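Local coordinates for protein putative adenosine kinase (Schistosoma mansoni, PDB 3VAS) that probably catalyses the transfer of phosphate from ATP to the 5'-hydroxyl of adenosine, as an adenosine kinase of the ribokinase-like pfkB family, at residues V104-A109 with E128-E133; C160-A165 with N190-G195; F210-S215 with K225-M230. All blocks are in the same frame, centred on the assembly; numbering follows the deposited sequence.

The three contacts come in series along the chain, interaction 1 closing before interaction 2 opens and interaction 2 before interaction 3. Their centres step across the ribokinase-like fold: about 11 Å from interaction 1 to interaction 2, about 15 Å from interaction 2 to interaction 3, and about 23 Å from the first to the last. Gln130 ties interaction 1 to the turn at Asp161-Ser163 of interaction 2, and Tyr193 of helix 189-205 packs against Glu226 and Met230 of interaction 3. Interactions 1 and 3, about 12 Å apart at their nearest atoms, both reach the strand system of the fold. Thr191 of interaction 2 lies nearest the bound adenosine, so the chain of contacts runs past the nucleoside pocket.

Interaction 1: V104-A109 with E128-E133; sequences VGCIGA and EFQIAE
In Cys106 the first torsion sets SG anti to the backbone N (chi1 -173°), which carries the sulfur along one face of the strand pair to Gln130 and to Ala132, whose CB is 3.9 Å from SG. On the other face Ile107 has CG1 between its backbone N and carbonyl carbon (chi1 57°); the CG2 branch thereby faces the Phe129 ring obliquely, 3.9 Å from CD1, while CG1 approaches CG1 of Ile131. The edge of the same ring receives Gly105 O near its plane, 3.4 Å from CD1.

Between the two sets of side chains runs a short parallel ladder. Gln130 N donates to Gly105 O at 2.8 Å. Ile107 N in turn donates to Gln130 O, lying nearly along the C=O axis. Ala132 N completes the set by donating to Ile107 O, with a fairly straight 165° N-H...O angle. Past the last of these bonds a water joins Ala109 N and Ala132 O.

The pair forms the parallel strands of a beta-alpha-beta unit whose crossover is helix 111-122. Val104 also bonds through its backbone to strand 27-40, Pro33 of that strand touches Ile107 and Phe129, and helix 170-178 packs against Val104 and Glu128.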
loop_
_atom_site.group_PDB
_atom_site.type_symbol
_atom_site.label_atom_id
_atom_site.label_comp_id
_atom_site.label_asym_id
_atom_site.label_seq_id
_atom_site.Cartn_x
_atom_site.Cartn_y
_atom_site.Cartn_z
ATOM N N VAL A 104 1.054 -11.642 5.881
ATOM C CA VAL A 104 0.370 -11.830 7.155
ATOM C C VAL A 104 -0.662 -10.721 7.370
ATOM O O VAL A 104 -0.355 -9.538 7.213
ATOM C CB VAL A 104 1.371 -11.806 8.327
ATOM C CG1 VAL A 104 0.640 -11.720 9.667
ATOM C CG2 VAL A 104 2.288 -13.024 8.275
ATOM N N GLY A 105 -1.886 -11.108 7.723
ATOM C CA GLY A 105 -2.936 -10.155 8.038
ATOM C C GLY A 105 -4.034 -10.822 8.846
ATOM O O GLY A 105 -4.024 -12.044 9.018
ATOM N N CYS A 106 -4.987 -10.035 9.338
ATOM C CA CYS A 106 -6.093 -10.596 10.119
ATOM C C CYS A 106 -7.455 -10.463 9.436
ATOM O O CYS A 106 -7.931 -9.356 9.171
ATOM C CB CYS A 106 -6.144 -9.983 11.525
ATOM S SG CYS A 106 -7.352 -10.773 12.627
ATOM N N ILE A 107 -8.077 -11.606 9.160
ATOM C CA ILE A 107 -9.425 -11.649 8.608
ATOM C C ILE A 107 -10.395 -12.228 9.640
ATOM O O ILE A 107 -9.972 -12.777 10.664
ATOM C CB ILE A 107 -9.493 -12.526 7.340
ATOM C CG1 ILE A 107 -9.008 -13.948 7.649
ATOM C CG2 ILE A 107 -8.683 -11.906 6.192
ATOM C CD1 ILE A 107 -9.250 -14.947 6.513
ATOM N N GLY A 108 -11.693 -12.107 9.366
ATOM C CA GLY A 108 -12.707 -12.733 10.194
ATOM C C GLY A 108 -13.020 -14.146 9.725
ATOM O O GLY A 108 -12.525 -14.585 8.684
ATOM N N ALA A 109 -13.836 -14.864 10.493
ATOM C CA ALA A 109 -14.246 -16.214 10.120
ATOM C C ALA A 109 -15.538 -16.165 9.316
ATOM O O ALA A 109 -16.560 -16.713 9.723
ATOM C CB ALA A 109 -14.421 -17.088 11.359
ATOM N N GLU A 128 -0.105 -16.475 6.190
ATOM C CA GLU A 128 -0.423 -16.953 7.527
ATOM C C GLU A 128 -1.399 -15.970 8.158
ATOM O O GLU A 128 -1.001 -15.055 8.881
ATOM C CB GLU A 128 0.837 -17.093 8.384
ATOM C CG GLU A 128 1.709 -18.289 8.030
ATOM C CD GLU A 128 1.068 -19.625 8.390
ATOM O OE1 GLU A 128 0.120 -19.648 9.207
ATOM O OE2 GLU A 128 1.519 -20.659 7.855
ATOM N N PHE A 129 -2.680 -16.152 7.860
ATOM C CA PHE A 129 -3.704 -15.249 8.361
ATOM C C PHE A 129 -3.994 -15.500 9.827
ATOM O O PHE A 129 -4.021 -16.642 10.282
ATOM C CB PHE A 129 -5.001 -15.396 7.563
ATOM C CG PHE A 129 -4.947 -14.777 6.199
ATOM C CD1 PHE A 129 -5.035 -13.400 6.045
ATOM C CD2 PHE A 129 -4.814 -15.568 5.069
ATOM C CE1 PHE A 129 -4.987 -12.824 4.791
ATOM C CE2 PHE A 129 -4.766 -14.997 3.812
ATOM C CZ PHE A 129 -4.851 -13.625 3.672
ATOM N N GLN A 130 -4.200 -14.418 10.565
ATOM C CA GLN A 130 -4.771 -14.511 11.895
ATOM C C GLN A 130 -6.278 -14.416 11.714
ATOM O O GLN A 130 -6.767 -13.612 10.919
ATOM C CB GLN A 130 -4.268 -13.370 12.777
ATOM C CG GLN A 130 -4.840 -13.364 14.187
ATOM C CD GLN A 130 -4.340 -12.188 14.997
ATOM O OE1 GLN A 130 -3.410 -11.496 14.585
ATOM N NE2 GLN A 130 -4.958 -11.949 16.150
ATOM N N ILE A 131 -7.021 -15.257 12.415
ATOM C CA ILE A 131 -8.468 -15.210 12.294
ATOM C C ILE A 131 -9.027 -14.522 13.534
ATOM O O ILE A 131 -8.698 -14.893 14.664
ATOM C CB ILE A 131 -9.090 -16.615 12.081
ATOM C CG1 ILE A 131 -8.985 -17.051 10.613
ATOM C CG2 ILE A 131 -10.561 -16.605 12.441
ATOM C CD1 ILE A 131 -7.580 -17.242 10.078
ATOM N N ALA A 132 -9.841 -13.493 13.319
ATOM C CA ALA A 132 -10.430 -12.750 14.422
ATOM C C ALA A 132 -11.514 -13.568 15.122
ATOM O O ALA A 132 -12.226 -14.346 14.486
ATOM C CB ALA A 132 -10.996 -11.429 13.928
ATOM N N GLU A 133 -11.619 -13.397 16.437
ATOM C CA GLU A 133 -12.689 -14.008 17.218
ATOM C C GLU A 133 -14.049 -13.545 16.711
ATOM O O GLU A 133 -14.267 -12.352 16.500
ATOM C CB GLU A 133 -12.536 -13.642 18.692
ATOM C CG GLU A 133 -11.471 -14.439 19.422
ATOM C CD GLU A 133 -11.957 -15.818 19.818
ATOM O OE1 GLU A 133 -11.111 -16.684 20.133
ATOM O OE2 GLU A 133 -13.189 -16.035 19.822
HETATM O O HOH W 1 -14.566 -13.660 13.129
#

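Interaction 2: C160-A165 with N190-G195; sequences CDLSLA and NTCYEG
This is a loop-to-helix contact, in which the turn leading into helix 164-167 lies against the first turns of helix 189-205, close to the adenosine pocket. Leu162 points at the helix and lays its CD2 branch against Cys192, 3.7 Å from CB, while Cys192 SG stands 3.3 Å from Leu162 O. Helix 189-205 is kinked here, around Cys192 to Gly195. Farther along, Glu194 reaches back to the short helix. Its CG sits between the backbone N and the carbonyl carbon (chi1 48°), and the extended chain beyond CG carries OE2 to Leu164 N as acceptor (3.2 Å, 153° at the hydrogen). The N-H meets that oxygen from above, 48° out of the carboxylate plane. Leu164 CB comes within 3.4 Å of OE2, and its CD1 packs on Gly195 CA at 3.8 Å.

In this ribokinase-like domain the start of helix 164-167 lies beside the second turn of helix 189-205. Ser163 is the N-cap, OG bonding to His166 N, and Glu194 adds a second acceptor, its negative charge perhaps favoured by the N-H groups of this helix start. Thr191, whose CG2 lies 4.0 Å from Cys160 CA, turns its OG1 to Asn32, while Met30 touches both Leu162 and Cys192.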
loop_
_atom_site.group_PDB
_atom_site.type_symbol
_atom_site.label_atom_id
_atom_site.label_comp_id
_atom_site.label_asym_id
_atom_site.label_seq_id
_atom_site.Cartn_x
_atom_site.Cartn_y
_atom_site.Cartn_z
ATOM N N CYS A 160 -7.997 -5.011 12.604
ATOM C CA CYS A 160 -7.509 -4.389 13.836
ATOM C C CYS A 160 -6.937 -5.396 14.822
ATOM O O CYS A 160 -6.046 -5.065 15.608
ATOM C CB CYS A 160 -8.626 -3.609 14.533
ATOM S SG CYS A 160 -9.161 -2.140 13.648
ATOM N N ASP A 161 -7.457 -6.620 14.783
ATOM C CA ASP A 161 -7.076 -7.646 15.750
ATOM C C ASP A 161 -5.709 -8.269 15.480
ATOM O O ASP A 161 -5.264 -9.133 16.237
ATOM C CB ASP A 161 -8.149 -8.736 15.834
ATOM C CG ASP A 161 -9.261 -8.387 16.810
ATOM O OD1 ASP A 161 -9.445 -7.188 17.110
ATOM O OD2 ASP A 161 -9.953 -9.315 17.278
ATOM N N LEU A 162 -5.047 -7.839 14.409
ATOM C CA LEU A 162 -3.703 -8.327 14.112
ATOM C C LEU A 162 -2.774 -7.988 15.271
ATOM O O LEU A 162 -2.646 -6.823 15.655
ATOM C CB LEU A 162 -3.180 -7.717 12.815
ATOM C CG LEU A 162 -1.737 -8.053 12.436
ATOM C CD1 LEU A 162 -1.583 -9.537 12.098
ATOM C CD2 LEU A 162 -1.299 -7.175 11.281
ATOM N N SER A 163 -2.142 -9.009 15.841
ATOM C CA SER A 163 -1.383 -8.819 17.072
ATOM C C SER A 163 0.067 -9.254 16.956
ATOM O O SER A 163 0.426 -10.053 16.095
ATOM C CB SER A 163 -2.041 -9.575 18.226
ATOM O OG SER A 163 -1.982 -10.971 18.006
ATOM N N LEU A 164 0.890 -8.721 17.848
ATOM C CA LEU A 164 2.285 -9.114 17.942
ATOM C C LEU A 164 2.383 -10.589 18.329
ATOM O O LEU A 164 3.312 -11.286 17.917
ATOM C CB LEU A 164 3.003 -8.238 18.971
ATOM C CG LEU A 164 4.527 -8.300 19.038
ATOM C CD1 LEU A 164 5.146 -8.059 17.665
ATOM C CD2 LEU A 164 5.045 -7.289 20.050
ATOM N N ALA A 165 1.413 -11.060 19.114
ATOM C CA ALA A 165 1.361 -12.459 19.521
ATOM C C ALA A 165 1.269 -13.411 18.331
ATOM O O ALA A 165 1.881 -14.479 18.335
ATOM C CB ALA A 165 0.197 -12.701 20.482
ATOM N N ASN A 190 -2.400 1.973 12.004
ATOM C CA ASN A 190 -3.682 1.963 12.712
ATOM C C ASN A 190 -4.068 0.604 13.305
ATOM O O ASN A 190 -4.895 0.530 14.219
ATOM C CB ASN A 190 -4.819 2.428 11.795
ATOM C CG ASN A 190 -4.640 3.857 11.304
ATOM O OD1 ASN A 190 -4.843 4.143 10.125
ATOM N ND2 ASN A 190 -4.265 4.760 12.208
ATOM N N THR A 191 -3.490 -0.471 12.785
ATOM C CA THR A 191 -3.946 -1.803 13.164
ATOM C C THR A 191 -2.946 -2.572 14.022
ATOM O O THR A 191 -3.336 -3.260 14.965
ATOM C CB THR A 191 -4.328 -2.649 11.927
ATOM O OG1 THR A 191 -3.232 -2.670 11.003
ATOM C CG2 THR A 191 -5.560 -2.067 11.234
ATOM N N CYS A 192 -1.660 -2.465 13.697
ATOM C CA CYS A 192 -0.647 -3.208 14.433
ATOM C C CYS A 192 0.724 -2.547 14.367
ATOM O O CYS A 192 1.672 -3.110 13.818
ATOM C CB CYS A 192 -0.553 -4.639 13.904
ATOM S SG CYS A 192 0.428 -5.731 14.939
ATOM N N TYR A 193 0.829 -1.354 14.939
ATOM C CA TYR A 193 2.086 -0.625 14.914
ATOM C C TYR A 193 3.218 -1.403 15.582
ATOM O O TYR A 193 4.356 -1.374 15.117
ATOM C CB TYR A 193 1.938 0.754 15.557
ATOM C CG TYR A 193 3.194 1.568 15.399
ATOM C CD1 TYR A 193 3.658 1.914 14.136
ATOM C CD2 TYR A 193 3.936 1.965 16.505
ATOM C CE1 TYR A 193 4.815 2.651 13.979
ATOM C CE2 TYR A 193 5.089 2.703 16.363
ATOM C CZ TYR A 193 5.526 3.041 15.098
ATOM O OH TYR A 193 6.678 3.769 14.948
ATOM N N GLU A 194 2.891 -2.103 16.663
ATOM C CA GLU A 194 3.869 -2.884 17.411
ATOM C C GLU A 194 4.548 -3.949 16.539
ATOM O O GLU A 194 5.762 -4.138 16.602
ATOM C CB GLU A 194 3.214 -3.520 18.652
ATOM C CG GLU A 194 1.882 -4.234 18.373
ATOM C CD GLU A 194 1.356 -5.032 19.570
ATOM O OE1 GLU A 194 1.806 -4.775 20.711
ATOM O OE2 GLU A 194 0.490 -5.919 19.367
ATOM N N GLY A 195 3.759 -4.641 15.725
ATOM C CA GLY A 195 4.292 -5.650 14.831
ATOM C C GLY A 195 5.150 -5.056 13.727
ATOM O O GLY A 195 6.243 -5.547 13.441
#

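Interaction 3: F210-S215 with K225-M230; sequences FCFNLS and KEVDEM
Met230 meets two aromatic rings of the strand with different parts of its side chain. Its CB sits over one face of Phe212, 3.8 Å from the ring centroid and 14° off the normal, a CH-pi contact displaced toward the CE1-CZ rim. From there the chain bends at both chi2 and chi3, which turns the terminal methyl toward Phe210; CE approaches CZ of that ring obliquely, at 3.4 Å. Val227, one helical turn earlier, brings CG1 to CE2 of Phe212 (4.1 Å) and to CD2 of Leu214 (3.8 Å), the Leu214 and Val227 side chains crossing at about a right angle. No hydrogen bond spans the two segments, and all five touching residues are buried.

Two residues apart on the strand, both phenylalanines project from the same face; CG anti to the backbone N in each carries the ring on toward helix 224-231. Its segment 225-230 runs roughly antiparallel to strand 210-213, 151° between directions, the axes approaching to 10.0 Å. This is the layered alpha/beta arrangement of the ribokinase-like fold, a helix covering one face of a parallel strand that pairs with strands 181-185 and 236-240.

At the strand's end Asn213 opens an Asx turn, OD1 accepting from Ser215 N (2.9 Å) in the carbonyl plane on a lone pair, while ND2 bonds to Tyr183 OH. On the helix, Asp228 bonds to Tyr247 and His251; Met196 of helix 189-205 packs against Met230.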
loop_
_atom_site.group_PDB
_atom_site.type_symbol
_atom_site.label_atom_id
_atom_site.label_comp_id
_atom_site.label_asym_id
_atom_site.label_seq_id
_atom_site.Cartn_x
_atom_site.Cartn_y
_atom_site.Cartn_z
ATOM N N PHE A 210 13.780 -2.617 3.750
ATOM C CA PHE A 210 12.451 -2.303 4.255
ATOM C C PHE A 210 11.813 -1.183 3.442
ATOM O O PHE A 210 12.339 -0.075 3.386
ATOM C CB PHE A 210 12.509 -1.913 5.736
ATOM C CG PHE A 210 11.153 -1.803 6.387
ATOM C CD1 PHE A 210 10.590 -2.895 7.029
ATOM C CD2 PHE A 210 10.441 -0.613 6.347
ATOM C CE1 PHE A 210 9.344 -2.803 7.625
ATOM C CE2 PHE A 210 9.195 -0.512 6.941
ATOM C CZ PHE A 210 8.643 -1.612 7.579
ATOM N N CYS A 211 10.668 -1.475 2.832
ATOM C CA CYS A 211 9.973 -0.511 1.984
ATOM C C CYS A 211 8.678 -0.040 2.636
ATOM O O CYS A 211 7.881 -0.849 3.111
ATOM C CB CYS A 211 9.685 -1.123 0.609
ATOM S SG CYS A 211 11.145 -1.867 -0.179
ATOM N N PHE A 212 8.473 1.274 2.646
ATOM C CA PHE A 212 7.386 1.883 3.400
ATOM C C PHE A 212 6.586 2.832 2.517
ATOM O O PHE A 212 7.158 3.590 1.733
ATOM C CB PHE A 212 7.965 2.625 4.609
ATOM C CG PHE A 212 6.930 3.284 5.484
ATOM C CD1 PHE A 212 6.000 2.524 6.179
ATOM C CD2 PHE A 212 6.907 4.661 5.632
ATOM C CE1 PHE A 212 5.050 3.128 6.989
ATOM C CE2 PHE A 212 5.959 5.278 6.440
ATOM C CZ PHE A 212 5.030 4.509 7.121
ATOM N N ASN A 213 5.264 2.783 2.636
ATOM C CA ASN A 213 4.396 3.672 1.869
ATOM C C ASN A 213 3.680 4.670 2.787
ATOM O O ASN A 213 3.108 4.276 3.806
ATOM C CB ASN A 213 3.376 2.854 1.065
ATOM C CG ASN A 213 2.838 3.608 -0.151
ATOM O OD1 ASN A 213 2.284 4.704 -0.029
ATOM N ND2 ASN A 213 3.009 3.020 -1.333
ATOM N N LEU A 214 3.718 5.953 2.436
ATOM C CA LEU A 214 3.014 6.975 3.220
ATOM C C LEU A 214 1.496 6.733 3.220
ATOM O O LEU A 214 0.794 7.113 4.161
ATOM C CB LEU A 214 3.341 8.391 2.715
ATOM C CG LEU A 214 4.801 8.868 2.769
ATOM C CD1 LEU A 214 4.950 10.286 2.215
ATOM C CD2 LEU A 214 5.356 8.786 4.189
ATOM N N SER A 215 1.006 6.114 2.148
ATOM C CA SER A 215 -0.354 5.563 2.079
ATOM C C SER A 215 -1.527 6.554 1.998
ATOM O O SER A 215 -2.396 6.401 1.139
ATOM C CB SER A 215 -0.590 4.537 3.193
ATOM O OG SER A 215 0.306 3.449 3.059
ATOM N N LYS A 225 4.208 10.893 14.477
ATOM C CA LYS A 225 5.234 10.186 15.248
ATOM C C LYS A 225 5.535 8.822 14.637
ATOM O O LYS A 225 6.695 8.478 14.423
ATOM C CB LYS A 225 4.806 10.052 16.725
ATOM C CG LYS A 225 5.763 9.276 17.651
ATOM C CD LYS A 225 5.485 7.758 17.642
ATOM C CE LYS A 225 5.473 7.146 19.039
ATOM N NZ LYS A 225 4.137 7.223 19.682
ATOM N N GLU A 226 4.487 8.050 14.356
ATOM C CA GLU A 226 4.648 6.704 13.801
ATOM C C GLU A 226 5.231 6.715 12.382
ATOM O O GLU A 226 6.052 5.858 12.036
ATOM C CB GLU A 226 3.321 5.936 13.811
ATOM C CG GLU A 226 2.779 5.577 15.204
ATOM C CD GLU A 226 1.775 6.596 15.731
ATOM O OE1 GLU A 226 1.845 7.774 15.322
ATOM O OE2 GLU A 226 0.908 6.217 16.546
ATOM N N VAL A 227 4.798 7.667 11.557
ATOM C CA VAL A 227 5.315 7.764 10.193
ATOM C C VAL A 227 6.814 8.059 10.212
ATOM O O VAL A 227 7.594 7.409 9.513
ATOM C CB VAL A 227 4.579 8.842 9.354
ATOM C CG1 VAL A 227 5.284 9.051 8.007
ATOM C CG2 VAL A 227 3.110 8.462 9.146
ATOM N N ASP A 228 7.218 9.024 11.029
ATOM C CA ASP A 228 8.624 9.403 11.092
ATOM C C ASP A 228 9.475 8.301 11.701
ATOM O O ASP A 228 10.629 8.117 11.318
ATOM C CB ASP A 228 8.811 10.713 11.859
ATOM C CG ASP A 228 8.461 11.929 11.024
ATOM O OD1 ASP A 228 8.328 11.787 9.786
ATOM O OD2 ASP A 228 8.327 13.025 11.606
ATOM N N GLU A 229 8.911 7.566 12.651
ATOM C CA GLU A 229 9.653 6.458 13.231
ATOM C C GLU A 229 9.876 5.364 12.187
ATOM O O GLU A 229 10.976 4.824 12.075
ATOM C CB GLU A 229 8.961 5.895 14.471
ATOM C CG GLU A 229 9.767 4.790 15.135
ATOM C CD GLU A 229 9.309 4.475 16.550
ATOM O OE1 GLU A 229 8.086 4.469 16.809
ATOM O OE2 GLU A 229 10.182 4.229 17.408
ATOM N N MET A 230 8.832 5.051 11.422
ATOM C CA MET A 230 8.937 4.062 10.352
ATOM C C MET A 230 9.960 4.472 9.285
ATOM O O MET A 230 10.770 3.655 8.851
ATOM C CB MET A 230 7.570 3.797 9.717
ATOM C CG MET A 230 6.588 3.079 10.639
ATOM S SD MET A 230 7.259 1.547 11.316
ATOM C CE MET A 230 7.450 0.586 9.834
#